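NADH-rubredoxin oxidoreductase (Clostridium acetobutylicum, PDB 3KLJ) catalyses the NADH-dependent reduction of rubredoxin through a bound FAD, passing electrons into the dioxygen-scavenging system of this obligate anaerobe. Local coordinates at residues A[43-51]-A[61-69]; A[272-283]-A[297-305]. All blocks are in the same frame, centred on the assembly; numbering follows the deposited sequence.

Interaction 1: residues A[43-51]-A[61-69]; sequences YLPYYRPRL and IDDILIKKN. With FAD (flavin-adenine dinucleotide), chain B.
Tyr43 starts the contact by meeting Ile61 obliquely, CD1 lying 3.7 Å from Ile61 CG1, while its hydroxyl is bonded to Asp134. Leu44 turns its CB to the CD2 branch of Leu65. At Pro45 the backbone takes over: its O accepts the amide of Ile66 (N to O 2.9 Å) and a bond from a water, which in turn accepts the amide of Lys67. Tyr46 has CG between its backbone N and carbonyl carbon (chi1 55°), which sets the ring so that CD1 meets Ile61 CD1 and CD2 meets Ile64 CD1, both at 3.6 Å. Tyr47 N gives a nearly straight bond, 2.8 Å long, to Ile64 O, and with the Ile66 bond this pairs Tyr46 and Leu65 in a single beta bridge. This double link joins two loops of the FAD-binding domain that flank helix 51-56. Arg48 turns from the partner loop toward the cofactor: NE reaches O2A of the FAD diphosphate at 2.7 Å, at the guanidinium edge, while NH2 is bonded to Tyr46 OH, itself bonded to Glu41. Arg50 and Ile64 pass in opposite directions, Ile64 CG2 sitting 3.9 Å above the guanidinium plane; NH1 forms a salt bridge with Glu53.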
loop_
_atom_site.group_PDB
_atom_site.type_symbol
_atom_site.label_atom_id
_atom_site.label_comp_id
_atom_site.label_asym_id
_atom_site.label_seq_id
_atom_site.Cartn_x
_atom_site.Cartn_y
_atom_site.Cartn_z
ATOM N N TYR A 43 9.828 11.579 12.208
ATOM C CA TYR A 43 10.731 10.433 12.090
ATOM C C TYR A 43 11.367 10.371 10.708
ATOM O O TYR A 43 10.767 10.794 9.714
ATOM C CB TYR A 43 9.982 9.111 12.390
ATOM C CG TYR A 43 9.099 9.199 13.622
ATOM C CD1 TYR A 43 9.659 9.265 14.901
ATOM C CD2 TYR A 43 7.708 9.258 13.506
ATOM C CE1 TYR A 43 8.857 9.368 16.034
ATOM C CE2 TYR A 43 6.895 9.356 14.637
ATOM C CZ TYR A 43 7.479 9.413 15.896
ATOM O OH TYR A 43 6.694 9.509 17.022
ATOM N N LEU A 44 12.591 9.856 10.658
ATOM C CA LEU A 44 13.261 9.531 9.396
ATOM C C LEU A 44 12.480 8.455 8.621
ATOM O O LEU A 44 11.594 7.811 9.192
ATOM C CB LEU A 44 14.688 9.058 9.688
ATOM C CG LEU A 44 15.850 10.074 9.715
ATOM C CD1 LEU A 44 15.456 11.545 9.520
ATOM C CD2 LEU A 44 16.747 9.891 10.927
ATOM N N PRO A 45 12.784 8.277 7.316
ATOM C CA PRO A 45 12.146 7.217 6.544
ATOM C C PRO A 45 12.176 5.860 7.238
ATOM O O PRO A 45 13.230 5.404 7.683
ATOM C CB PRO A 45 12.982 7.179 5.267
ATOM C CG PRO A 45 13.330 8.613 5.046
ATOM C CD PRO A 45 13.494 9.225 6.434
ATOM N N TYR A 46 11.014 5.221 7.308
ATOM C CA TYR A 46 10.916 3.905 7.925
ATOM C C TYR A 46 10.148 2.917 7.059
ATOM O O TYR A 46 9.378 3.318 6.171
ATOM C CB TYR A 46 10.314 4.007 9.324
ATOM C CG TYR A 46 8.967 4.701 9.424
ATOM C CD1 TYR A 46 8.881 6.074 9.698
ATOM C CD2 TYR A 46 7.778 3.982 9.283
ATOM C CE1 TYR A 46 7.640 6.712 9.825
ATOM C CE2 TYR A 46 6.538 4.604 9.402
ATOM C CZ TYR A 46 6.475 5.971 9.678
ATOM O OH TYR A 46 5.241 6.577 9.799
ATOM N N TYR A 47 10.385 1.631 7.310
ATOM C CA TYR A 47 9.767 0.554 6.540
ATOM C C TYR A 47 8.318 0.405 6.994
ATOM O O TYR A 47 7.990 -0.451 7.837
ATOM C CB TYR A 47 10.535 -0.760 6.720
ATOM C CG TYR A 47 10.318 -1.733 5.581
ATOM C CD1 TYR A 47 9.286 -2.666 5.626
ATOM C CD2 TYR A 47 11.138 -1.708 4.452
ATOM C CE1 TYR A 47 9.072 -3.559 4.571
ATOM C CE2 TYR A 47 10.940 -2.597 3.400
ATOM C CZ TYR A 47 9.906 -3.522 3.471
ATOM O OH TYR A 47 9.689 -4.389 2.439
ATOM N N ARG A 48 7.471 1.262 6.432
ATOM C CA ARG A 48 6.060 1.372 6.817
ATOM C C ARG A 48 5.278 0.033 6.936
ATOM O O ARG A 48 4.480 -0.102 7.863
ATOM C CB ARG A 48 5.329 2.360 5.886
ATOM C CG ARG A 48 3.944 2.841 6.378
ATOM C CD ARG A 48 3.335 3.903 5.414
ATOM N NE ARG A 48 4.224 5.062 5.264
ATOM C CZ ARG A 48 4.440 5.982 6.207
ATOM N NH1 ARG A 48 5.281 6.982 5.979
ATOM N NH2 ARG A 48 3.815 5.914 7.376
ATOM N N PRO A 49 5.488 -0.941 6.004
ATOM C CA PRO A 49 4.757 -2.212 6.148
ATOM C C PRO A 49 4.998 -2.979 7.447
ATOM O O PRO A 49 4.249 -3.914 7.734
ATOM C CB PRO A 49 5.235 -3.041 4.937
ATOM C CG PRO A 49 5.556 -1.992 3.889
ATOM C CD PRO A 49 6.200 -0.877 4.709
ATOM N N ARG A 50 5.998 -2.587 8.236
ATOM C CA ARG A 50 6.272 -3.303 9.481
ATOM C C ARG A 50 5.576 -2.666 10.688
ATOM O O ARG A 50 5.833 -3.060 11.813
ATOM C CB ARG A 50 7.777 -3.455 9.740
ATOM C CG ARG A 50 8.553 -3.880 8.530
ATOM C CD ARG A 50 9.553 -4.956 8.808
ATOM N NE ARG A 50 10.743 -4.475 9.480
ATOM C CZ ARG A 50 11.121 -4.828 10.708
ATOM N NH1 ARG A 50 10.398 -5.667 11.430
ATOM N NH2 ARG A 50 12.231 -4.329 11.215
ATOM N N LEU A 51 4.685 -1.703 10.438
ATOM C CA LEU A 51 3.930 -1.051 11.513
ATOM C C LEU A 51 3.150 -2.063 12.369
ATOM O O LEU A 51 2.989 -1.869 13.576
ATOM C CB LEU A 51 3.014 0.056 10.960
ATOM C CG LEU A 51 3.712 1.379 10.600
ATOM C CD1 LEU A 51 2.752 2.341 9.923
ATOM C CD2 LEU A 51 4.357 2.045 11.821
ATOM N N ILE A 61 10.125 2.831 16.856
ATOM C CA ILE A 61 10.472 3.479 15.592
ATOM C C ILE A 61 11.883 3.094 15.143
ATOM O O ILE A 61 12.115 2.785 13.971
ATOM C CB ILE A 61 10.273 5.043 15.635
ATOM C CG1 ILE A 61 10.659 5.706 14.302
ATOM C CG2 ILE A 61 11.048 5.698 16.800
ATOM C CD1 ILE A 61 9.756 5.365 13.111
ATOM N N ASP A 62 12.805 3.092 16.096
ATOM C CA ASP A 62 14.199 2.743 15.850
ATOM C C ASP A 62 14.398 1.391 15.159
ATOM O O ASP A 62 15.324 1.242 14.360
ATOM C CB ASP A 62 14.970 2.811 17.162
ATOM C CG ASP A 62 14.639 4.066 17.948
ATOM O OD1 ASP A 62 14.780 5.170 17.368
ATOM O OD2 ASP A 62 14.227 3.953 19.126
ATOM N N ASP A 63 13.517 0.429 15.450
ATOM C CA ASP A 63 13.606 -0.906 14.873
ATOM C C ASP A 63 13.138 -0.979 13.425
ATOM O O ASP A 63 13.401 -1.979 12.757
ATOM C CB ASP A 63 12.788 -1.913 15.680
ATOM C CG ASP A 63 13.148 -1.917 17.134
ATOM O OD1 ASP A 63 14.356 -1.909 17.454
ATOM O OD2 ASP A 63 12.213 -1.924 17.955
ATOM N N ILE A 64 12.426 0.047 12.951
ATOM C CA ILE A 64 11.887 0.020 11.585
ATOM C C ILE A 64 12.407 1.113 10.645
ATOM O O ILE A 64 12.059 1.123 9.460
ATOM C CB ILE A 64 10.323 -0.043 11.537
ATOM C CG1 ILE A 64 9.680 1.193 12.192
ATOM C CG2 ILE A 64 9.806 -1.371 12.138
ATOM C CD1 ILE A 64 8.219 1.396 11.793
ATOM N N LEU A 65 13.231 2.021 11.173
ATOM C CA LEU A 65 13.902 3.051 10.361
ATOM C C LEU A 65 14.754 2.386 9.278
ATOM O O LEU A 65 15.441 1.395 9.548
ATOM C CB LEU A 65 14.799 3.953 11.248
ATOM C CG LEU A 65 14.138 4.898 12.264
ATOM C CD1 LEU A 65 15.157 5.657 13.150
ATOM C CD2 LEU A 65 13.193 5.865 11.570
ATOM N N ILE A 66 14.704 2.922 8.062
ATOM C CA ILE A 66 15.537 2.400 6.974
ATOM C C ILE A 66 17.014 2.726 7.246
ATOM O O ILE A 66 17.880 1.841 7.217
ATOM C CB ILE A 66 15.099 2.907 5.560
ATOM C CG1 ILE A 66 13.638 2.528 5.251
ATOM C CG2 ILE A 66 15.997 2.290 4.495
ATOM C CD1 ILE A 66 13.036 3.205 3.939
ATOM N N LYS A 67 17.292 4.002 7.506
ATOM C CA LYS A 67 18.629 4.433 7.895
ATOM C C LYS A 67 18.523 5.275 9.144
ATOM O O LYS A 67 17.545 6.007 9.320
ATOM C CB LYS A 67 19.290 5.263 6.788
ATOM C CG LYS A 67 19.436 4.549 5.445
ATOM C CD LYS A 67 20.481 3.442 5.466
ATOM C CE LYS A 67 20.478 2.732 4.117
ATOM N NZ LYS A 67 21.454 1.628 4.079
ATOM N N LYS A 68 19.534 5.175 9.996
ATOM C CA LYS A 68 19.628 6.000 11.205
ATOM C C LYS A 68 20.159 7.392 10.872
ATOM O O LYS A 68 20.633 7.627 9.754
ATOM C CB LYS A 68 20.512 5.310 12.254
ATOM C CG LYS A 68 20.106 3.868 12.555
ATOM C CD LYS A 68 19.198 3.757 13.777
ATOM C CE LYS A 68 18.754 2.317 14.006
ATOM N NZ LYS A 68 18.808 1.934 15.454
ATOM N N ASN A 69 20.056 8.310 11.833
ATOM C CA ASN A 69 20.488 9.706 11.658
ATOM C C ASN A 69 21.869 9.856 11.035
ATOM O O ASN A 69 22.058 10.650 10.111
ATOM C CB ASN A 69 20.460 10.452 12.999
ATOM C CG ASN A 69 19.181 11.236 13.202
ATOM O OD1 ASN A 69 19.066 12.385 12.773
ATOM N ND2 ASN A 69 18.213 10.620 13.867
HETATM P PA FAD B . 4.826 6.930 2.237
HETATM O O1A FAD B . 3.402 7.252 2.606
HETATM O O2A FAD B . 5.341 5.685 2.918
HETATM O O5B FAD B . 5.763 8.173 2.586
HETATM C C5B FAD B . 5.407 9.486 2.191
HETATM C C4B FAD B . 5.869 10.478 3.259
HETATM O O4B FAD B . 5.626 11.811 2.811
HETATM C C3B FAD B . 5.082 10.301 4.555
HETATM O O3B FAD B . 5.991 10.193 5.639
HETATM C C2B FAD B . 4.227 11.548 4.673
HETATM O O2B FAD B . 4.094 11.989 6.007
HETATM C C1B FAD B . 5.011 12.558 3.848
HETATM N N9A FAD B . 4.182 13.646 3.298
HETATM C C8A FAD B . 2.887 13.571 2.860
HETATM N N7A FAD B . 2.505 14.798 2.432
HETATM C C5A FAD B . 3.536 15.654 2.583
HETATM C C6A FAD B . 3.675 17.015 2.311
HETATM N N6A FAD B . 2.598 17.763 2.066
HETATM N N1A FAD B . 4.883 17.631 2.589
HETATM C C2A FAD B . 5.936 16.914 3.126
HETATM N N3A FAD B . 5.785 15.568 3.402
HETATM C C4A FAD B . 4.601 14.944 3.129
HETATM N N1 FAD B . 3.095 -2.458 0.811
HETATM C C2 FAD B . 3.474 -3.685 0.308
HETATM O O2 FAD B . 3.962 -3.752 -0.807
HETATM N N3 FAD B . 3.336 -4.833 1.061
HETATM C C4 FAD B . 2.798 -4.762 2.324
HETATM O O4 FAD B . 2.674 -5.810 2.965
HETATM C C4X FAD B . 2.394 -3.525 2.845
HETATM N N5 FAD B . 1.857 -3.425 4.120
HETATM C C5X FAD B . 1.467 -2.200 4.627
HETATM C C6 FAD B . 0.920 -2.109 5.914
HETATM C C7 FAD B . 0.539 -0.855 6.418
HETATM C C7M FAD B . -0.048 -0.751 7.795
HETATM C C8 FAD B . 0.693 0.292 5.639
HETATM C C8M FAD B . 0.286 1.650 6.153
HETATM C C9 FAD B . 1.231 0.191 4.361
HETATM C C9A FAD B . 1.624 -1.050 3.852
HETATM N N10 FAD B . 2.170 -1.142 2.573
HETATM C C10 FAD B . 2.553 -2.372 2.074
HETATM C "C1'" FAD B . 2.318 0.082 1.731
HETATM C "C2'" FAD B . 3.720 0.650 1.763
HETATM O "O2'" FAD B . 3.990 1.097 3.077
HETATM C "C3'" FAD B . 3.755 1.809 0.788
HETATM O "O3'" FAD B . 3.591 1.323 -0.531
HETATM C "C4'" FAD B . 5.049 2.604 0.847
HETATM O "O4'" FAD B . 5.280 3.083 2.165
HETATM C "C5'" FAD B . 4.918 3.802 -0.085
HETATM O "O5'" FAD B . 6.038 4.622 0.130
HETATM P P FAD B . 5.983 6.155 -0.287
HETATM O O1P FAD B . 7.336 6.785 -0.001
HETATM O O2P FAD B . 5.511 6.318 -1.711
HETATM O O3P FAD B . 4.828 6.809 0.632
HETATM O O HOH W 1 15.599 6.403 7.611
#

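Interaction 2: residues A[272-283]-A[297-305]; sequences KNPGLINIANKQ and SYSEIIPSP. With FAD (flavin-adenine dinucleotide), chain B.
Gln283 meets Tyr298 with the aliphatic part of its side chain and then with its amide. CB leads from the helix with CG turned beside the backbone N (chi1 -70°), and CG comes down over the centre of the tyrosine ring, 3.7 Å from the centroid and 7° off the normal, a clear CH-pi contact. Beyond CG the chain is extended, and the amide stands steeply to the ring, the two planes 74° apart, with NE2 lying 3.4 Å from Tyr298 CE1. OE1 leaves the contact and accepts a bond from Gly264 N. The ring is further framed by Lys282, whose CD lies at its edge, and by Phe269, which meets it edge-to-face. Such packing fastens the irregular loop 297-305 along helix 277-291, the loop that leads on into strand 306-309, the first strand of the C-terminal sheet. At the helix start Leu276 occupies the N-cap position; its CD1 packs on Ile302 CG2, while CD2 touches O2 of the flavin. The first turn also presents Ile277 N to that same O2, at 2.9 Å, a bond that, with the helix N-terminus behind it, would probably stabilise negative charge on the reduced flavin. Near the surface Glu300 OE2 offers its syn lone pair to Lys272 NZ, 2.8 Å away, in a salt bridge.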
loop_
_atom_site.group_PDB
_atom_site.type_symbol
_atom_site.label_atom_id
_atom_site.label_comp_id
_atom_site.label_asym_id
_atom_site.label_seq_id
_atom_site.Cartn_x
_atom_site.Cartn_y
_atom_site.Cartn_z
ATOM N N LYS A 272 -1.710 2.851 -13.481
ATOM C CA LYS A 272 -1.509 1.955 -12.337
ATOM C C LYS A 272 -0.982 2.692 -11.119
ATOM O O LYS A 272 -0.034 3.465 -11.206
ATOM C CB LYS A 272 -0.618 0.759 -12.708
ATOM C CG LYS A 272 -1.276 -0.174 -13.753
ATOM C CD LYS A 272 -0.974 -1.645 -13.505
ATOM C CE LYS A 272 -1.720 -2.530 -14.501
ATOM N NZ LYS A 272 -1.263 -3.956 -14.446
ATOM N N ASN A 273 -1.623 2.463 -9.982
ATOM C CA ASN A 273 -1.197 3.064 -8.723
ATOM C C ASN A 273 -1.340 2.019 -7.613
ATOM O O ASN A 273 -2.203 2.151 -6.758
ATOM C CB ASN A 273 -2.045 4.318 -8.432
ATOM C CG ASN A 273 -1.726 4.957 -7.073
ATOM O OD1 ASN A 273 -2.611 5.105 -6.227
ATOM N ND2 ASN A 273 -0.467 5.326 -6.865
ATOM N N PRO A 274 -0.484 0.979 -7.633
ATOM C CA PRO A 274 -0.766 -0.214 -6.842
ATOM C C PRO A 274 -0.533 -0.051 -5.335
ATOM O O PRO A 274 -1.131 -0.786 -4.563
ATOM C CB PRO A 274 0.164 -1.282 -7.466
ATOM C CG PRO A 274 0.514 -0.726 -8.857
ATOM C CD PRO A 274 0.655 0.750 -8.540
ATOM N N GLY A 275 0.292 0.916 -4.937
ATOM C CA GLY A 275 0.485 1.244 -3.523
ATOM C C GLY A 275 1.313 0.202 -2.792
ATOM O O GLY A 275 0.982 -0.171 -1.676
ATOM N N LEU A 276 2.383 -0.266 -3.439
ATOM C CA LEU A 276 3.220 -1.330 -2.909
ATOM C C LEU A 276 4.635 -0.811 -2.698
ATOM O O LEU A 276 5.084 0.068 -3.434
ATOM C CB LEU A 276 3.226 -2.534 -3.863
ATOM C CG LEU A 276 1.878 -3.226 -4.096
ATOM C CD1 LEU A 276 1.942 -4.255 -5.239
ATOM C CD2 LEU A 276 1.407 -3.880 -2.812
ATOM N N ILE A 277 5.332 -1.369 -1.704
ATOM C CA ILE A 277 6.655 -0.859 -1.326
ATOM C C ILE A 277 7.763 -1.116 -2.355
ATOM O O ILE A 277 8.615 -0.246 -2.550
ATOM C CB ILE A 277 7.080 -1.230 0.139
ATOM C CG1 ILE A 277 8.246 -0.330 0.587
ATOM C CG2 ILE A 277 7.402 -2.710 0.272
ATOM C CD1 ILE A 277 8.330 -0.076 2.050
ATOM N N ASN A 278 7.757 -2.262 -3.041
ATOM C CA ASN A 278 8.784 -2.489 -4.057
ATOM C C ASN A 278 8.685 -1.466 -5.203
ATOM O O ASN A 278 9.701 -1.064 -5.766
ATOM C CB ASN A 278 8.820 -3.946 -4.554
ATOM C CG ASN A 278 7.516 -4.394 -5.189
ATOM O OD1 ASN A 278 6.509 -3.687 -5.152
ATOM N ND2 ASN A 278 7.532 -5.588 -5.776
ATOM N N ILE A 279 7.467 -1.026 -5.511
ATOM C CA ILE A 279 7.223 0.042 -6.494
ATOM C C ILE A 279 7.762 1.389 -5.996
ATOM O O ILE A 279 8.354 2.141 -6.764
ATOM C CB ILE A 279 5.715 0.144 -6.851
ATOM C CG1 ILE A 279 5.276 -1.157 -7.529
ATOM C CG2 ILE A 279 5.424 1.362 -7.744
ATOM C CD1 ILE A 279 3.792 -1.267 -7.831
ATOM N N ALA A 280 7.543 1.681 -4.715
ATOM C CA ALA A 280 8.055 2.901 -4.088
ATOM C C ALA A 280 9.575 2.973 -4.187
ATOM O O ALA A 280 10.137 3.993 -4.596
ATOM C CB ALA A 280 7.605 2.983 -2.630
ATOM N N ASN A 281 10.229 1.890 -3.790
ATOM C CA ASN A 281 11.682 1.793 -3.857
ATOM C C ASN A 281 12.199 2.000 -5.280
ATOM O O ASN A 281 13.119 2.791 -5.507
ATOM C CB ASN A 281 12.145 0.433 -3.330
ATOM C CG ASN A 281 11.889 0.265 -1.847
ATOM O OD1 ASN A 281 11.596 -0.839 -1.376
ATOM N ND2 ASN A 281 11.989 1.363 -1.103
ATOM N N LYS A 282 11.598 1.298 -6.242
ATOM C CA LYS A 282 12.099 1.310 -7.612
ATOM C C LYS A 282 11.742 2.603 -8.354
ATOM O O LYS A 282 12.561 3.137 -9.110
ATOM C CB LYS A 282 11.581 0.087 -8.369
ATOM C CG LYS A 282 12.669 -0.788 -8.988
ATOM C CD LYS A 282 12.867 -0.470 -10.485
ATOM C CE LYS A 282 14.251 0.097 -10.799
ATOM N NZ LYS A 282 14.525 1.381 -10.089
ATOM N N GLN A 283 10.530 3.115 -8.143
ATOM C CA GLN A 283 10.187 4.418 -8.730
ATOM C C GLN A 283 10.986 5.556 -8.090
ATOM O O GLN A 283 11.431 6.460 -8.788
ATOM C CB GLN A 283 8.688 4.707 -8.690
ATOM C CG GLN A 283 7.865 3.820 -9.639
ATOM C CD GLN A 283 6.378 4.116 -9.572
ATOM O OE1 GLN A 283 5.901 4.757 -8.629
ATOM N NE2 GLN A 283 5.626 3.618 -10.563
ATOM N N SER A 297 14.811 4.261 -17.099
ATOM C CA SER A 297 13.392 3.986 -17.268
ATOM C C SER A 297 12.886 2.937 -16.287
ATOM O O SER A 297 13.455 1.851 -16.166
ATOM C CB SER A 297 13.104 3.500 -18.681
ATOM O OG SER A 297 13.025 4.584 -19.573
ATOM N N TYR A 298 11.789 3.270 -15.623
ATOM C CA TYR A 298 11.051 2.327 -14.815
ATOM C C TYR A 298 10.213 1.441 -15.719
ATOM O O TYR A 298 9.530 1.930 -16.625
ATOM C CB TYR A 298 10.138 3.078 -13.842
ATOM C CG TYR A 298 9.211 2.179 -13.049
ATOM C CD1 TYR A 298 7.851 2.103 -13.357
ATOM C CD2 TYR A 298 9.696 1.397 -12.006
ATOM C CE1 TYR A 298 6.998 1.278 -12.636
ATOM C CE2 TYR A 298 8.852 0.562 -11.281
ATOM C CZ TYR A 298 7.506 0.517 -11.602
ATOM O OH TYR A 298 6.668 -0.298 -10.891
ATOM N N SER A 299 10.253 0.137 -15.478
ATOM C CA SER A 299 9.272 -0.740 -16.107
ATOM C C SER A 299 8.437 -1.418 -15.032
ATOM O O SER A 299 8.936 -1.733 -13.956
ATOM C CB SER A 299 9.921 -1.754 -17.052
ATOM O OG SER A 299 10.623 -2.739 -16.321
ATOM N N GLU A 300 7.157 -1.615 -15.333
ATOM C CA GLU A 300 6.217 -2.234 -14.413
ATOM C C GLU A 300 6.749 -3.588 -13.945
ATOM O O GLU A 300 7.096 -4.433 -14.759
ATOM C CB GLU A 300 4.868 -2.396 -15.104
ATOM C CG GLU A 300 3.742 -2.788 -14.174
ATOM C CD GLU A 300 2.454 -3.081 -14.915
ATOM O OE1 GLU A 300 2.358 -2.761 -16.122
ATOM O OE2 GLU A 300 1.533 -3.634 -14.279
ATOM N N ILE A 301 6.817 -3.779 -12.631
ATOM C CA ILE A 301 7.449 -4.964 -12.061
ATOM C C ILE A 301 6.439 -6.055 -11.711
ATOM O O ILE A 301 6.728 -7.252 -11.821
ATOM C CB ILE A 301 8.176 -4.623 -10.713
ATOM C CG1 ILE A 301 8.986 -3.324 -10.798
ATOM C CG2 ILE A 301 9.036 -5.816 -10.221
ATOM C CD1 ILE A 301 9.236 -2.679 -9.432
ATOM N N ILE A 302 5.233 -5.620 -11.363
ATOM C CA ILE A 302 4.619 -6.044 -10.098
ATOM C C ILE A 302 3.906 -7.385 -9.928
ATOM O O ILE A 302 2.789 -7.570 -10.429
ATOM C CB ILE A 302 3.727 -4.919 -9.521
ATOM C CG1 ILE A 302 4.249 -3.565 -9.998
ATOM C CG2 ILE A 302 3.687 -5.011 -7.996
ATOM C CD1 ILE A 302 5.671 -3.243 -9.498
ATOM N N PRO A 303 4.562 -8.311 -9.190
ATOM C CA PRO A 303 3.875 -9.363 -8.451
ATOM C C PRO A 303 3.693 -8.906 -6.996
ATOM O O PRO A 303 4.329 -7.938 -6.558
ATOM C CB PRO A 303 4.854 -10.540 -8.530
ATOM C CG PRO A 303 6.209 -9.935 -8.889
ATOM C CD PRO A 303 6.028 -8.462 -9.100
ATOM N N SER A 304 2.884 -9.642 -6.247
ATOM C CA SER A 304 2.739 -9.419 -4.805
ATOM C C SER A 304 2.121 -10.647 -4.147
ATOM O O SER A 304 0.921 -10.908 -4.312
ATOM C CB SER A 304 1.934 -8.143 -4.490
ATOM O OG SER A 304 0.564 -8.279 -4.831
ATOM N N PRO A 305 2.947 -11.439 -3.437
ATOM C CA PRO A 305 2.348 -12.516 -2.664
ATOM C C PRO A 305 1.771 -11.947 -1.378
ATOM O O PRO A 305 2.506 -11.481 -0.507
ATOM C CB PRO A 305 3.522 -13.464 -2.375
ATOM C CG PRO A 305 4.657 -12.982 -3.241
ATOM C CD PRO A 305 4.418 -11.522 -3.447
HETATM P PA FAD B . 4.826 6.930 2.237
HETATM O O1A FAD B . 3.402 7.252 2.606
HETATM O O2A FAD B . 5.341 5.685 2.918
HETATM O O5B FAD B . 5.763 8.173 2.586
HETATM C C5B FAD B . 5.407 9.486 2.191
HETATM C C4B FAD B . 5.869 10.478 3.259
HETATM O O4B FAD B . 5.626 11.811 2.811
HETATM C C3B FAD B . 5.082 10.301 4.555
HETATM O O3B FAD B . 5.991 10.193 5.639
HETATM C C2B FAD B . 4.227 11.548 4.673
HETATM O O2B FAD B . 4.094 11.989 6.007
HETATM C C1B FAD B . 5.011 12.558 3.848
HETATM N N9A FAD B . 4.182 13.646 3.298
HETATM C C8A FAD B . 2.887 13.571 2.860
HETATM N N7A FAD B . 2.505 14.798 2.432
HETATM C C5A FAD B . 3.536 15.654 2.583
HETATM C C6A FAD B . 3.675 17.015 2.311
HETATM N N6A FAD B . 2.598 17.763 2.066
HETATM N N1A FAD B . 4.883 17.631 2.589
HETATM C C2A FAD B . 5.936 16.914 3.126
HETATM N N3A FAD B . 5.785 15.568 3.402
HETATM C C4A FAD B . 4.601 14.944 3.129
HETATM N N1 FAD B . 3.095 -2.458 0.811
HETATM C C2 FAD B . 3.474 -3.685 0.308
HETATM O O2 FAD B . 3.962 -3.752 -0.807
HETATM N N3 FAD B . 3.336 -4.833 1.061
HETATM C C4 FAD B . 2.798 -4.762 2.324
HETATM O O4 FAD B . 2.674 -5.810 2.965
HETATM C C4X FAD B . 2.394 -3.525 2.845
HETATM N N5 FAD B . 1.857 -3.425 4.120
HETATM C C5X FAD B . 1.467 -2.200 4.627
HETATM C C6 FAD B . 0.920 -2.109 5.914
HETATM C C7 FAD B . 0.539 -0.855 6.418
HETATM C C7M FAD B . -0.048 -0.751 7.795
HETATM C C8 FAD B . 0.693 0.292 5.639
HETATM C C8M FAD B . 0.286 1.650 6.153
HETATM C C9 FAD B . 1.231 0.191 4.361
HETATM C C9A FAD B . 1.624 -1.050 3.852
HETATM N N10 FAD B . 2.170 -1.142 2.573
HETATM C C10 FAD B . 2.553 -2.372 2.074
HETATM C "C1'" FAD B . 2.318 0.082 1.731
HETATM C "C2'" FAD B . 3.720 0.650 1.763
HETATM O "O2'" FAD B . 3.990 1.097 3.077
HETATM C "C3'" FAD B . 3.755 1.809 0.788
HETATM O "O3'" FAD B . 3.591 1.323 -0.531
HETATM C "C4'" FAD B . 5.049 2.604 0.847
HETATM O "O4'" FAD B . 5.280 3.083 2.165
HETATM C "C5'" FAD B . 4.918 3.802 -0.085
HETATM O "O5'" FAD B . 6.038 4.622 0.130
HETATM P P FAD B . 5.983 6.155 -0.287
HETATM O O1P FAD B . 7.336 6.785 -0.001
HETATM O O2P FAD B . 5.511 6.318 -1.711
HETATM O O3P FAD B . 4.828 6.809 0.632
#

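In the fold
One cofactor joins two contacts whose centres lie about 20 Å apart and which follow each other in series along the chain. Interaction 1 includes the loop that runs beside FAD from the diphosphate to the isoalloxazine, where Pro49 CB comes within 3.5 Å of flavin N5; interaction 2 includes the helix start at the pyrimidine end of the flavin. Between them the two meet directly: Pro49 CD packs on Ile277 CD1 at 3.5 Å, and Tyr47 OH lies 3.6 Å from Ile277 CG2. The loop of residues 43-51 and helix 277-291 thus pack together beside the flavin, and Ser40, Glu41, Ala20, Tyr131 and Asp265 contribute further hydrogen bonds to FAD.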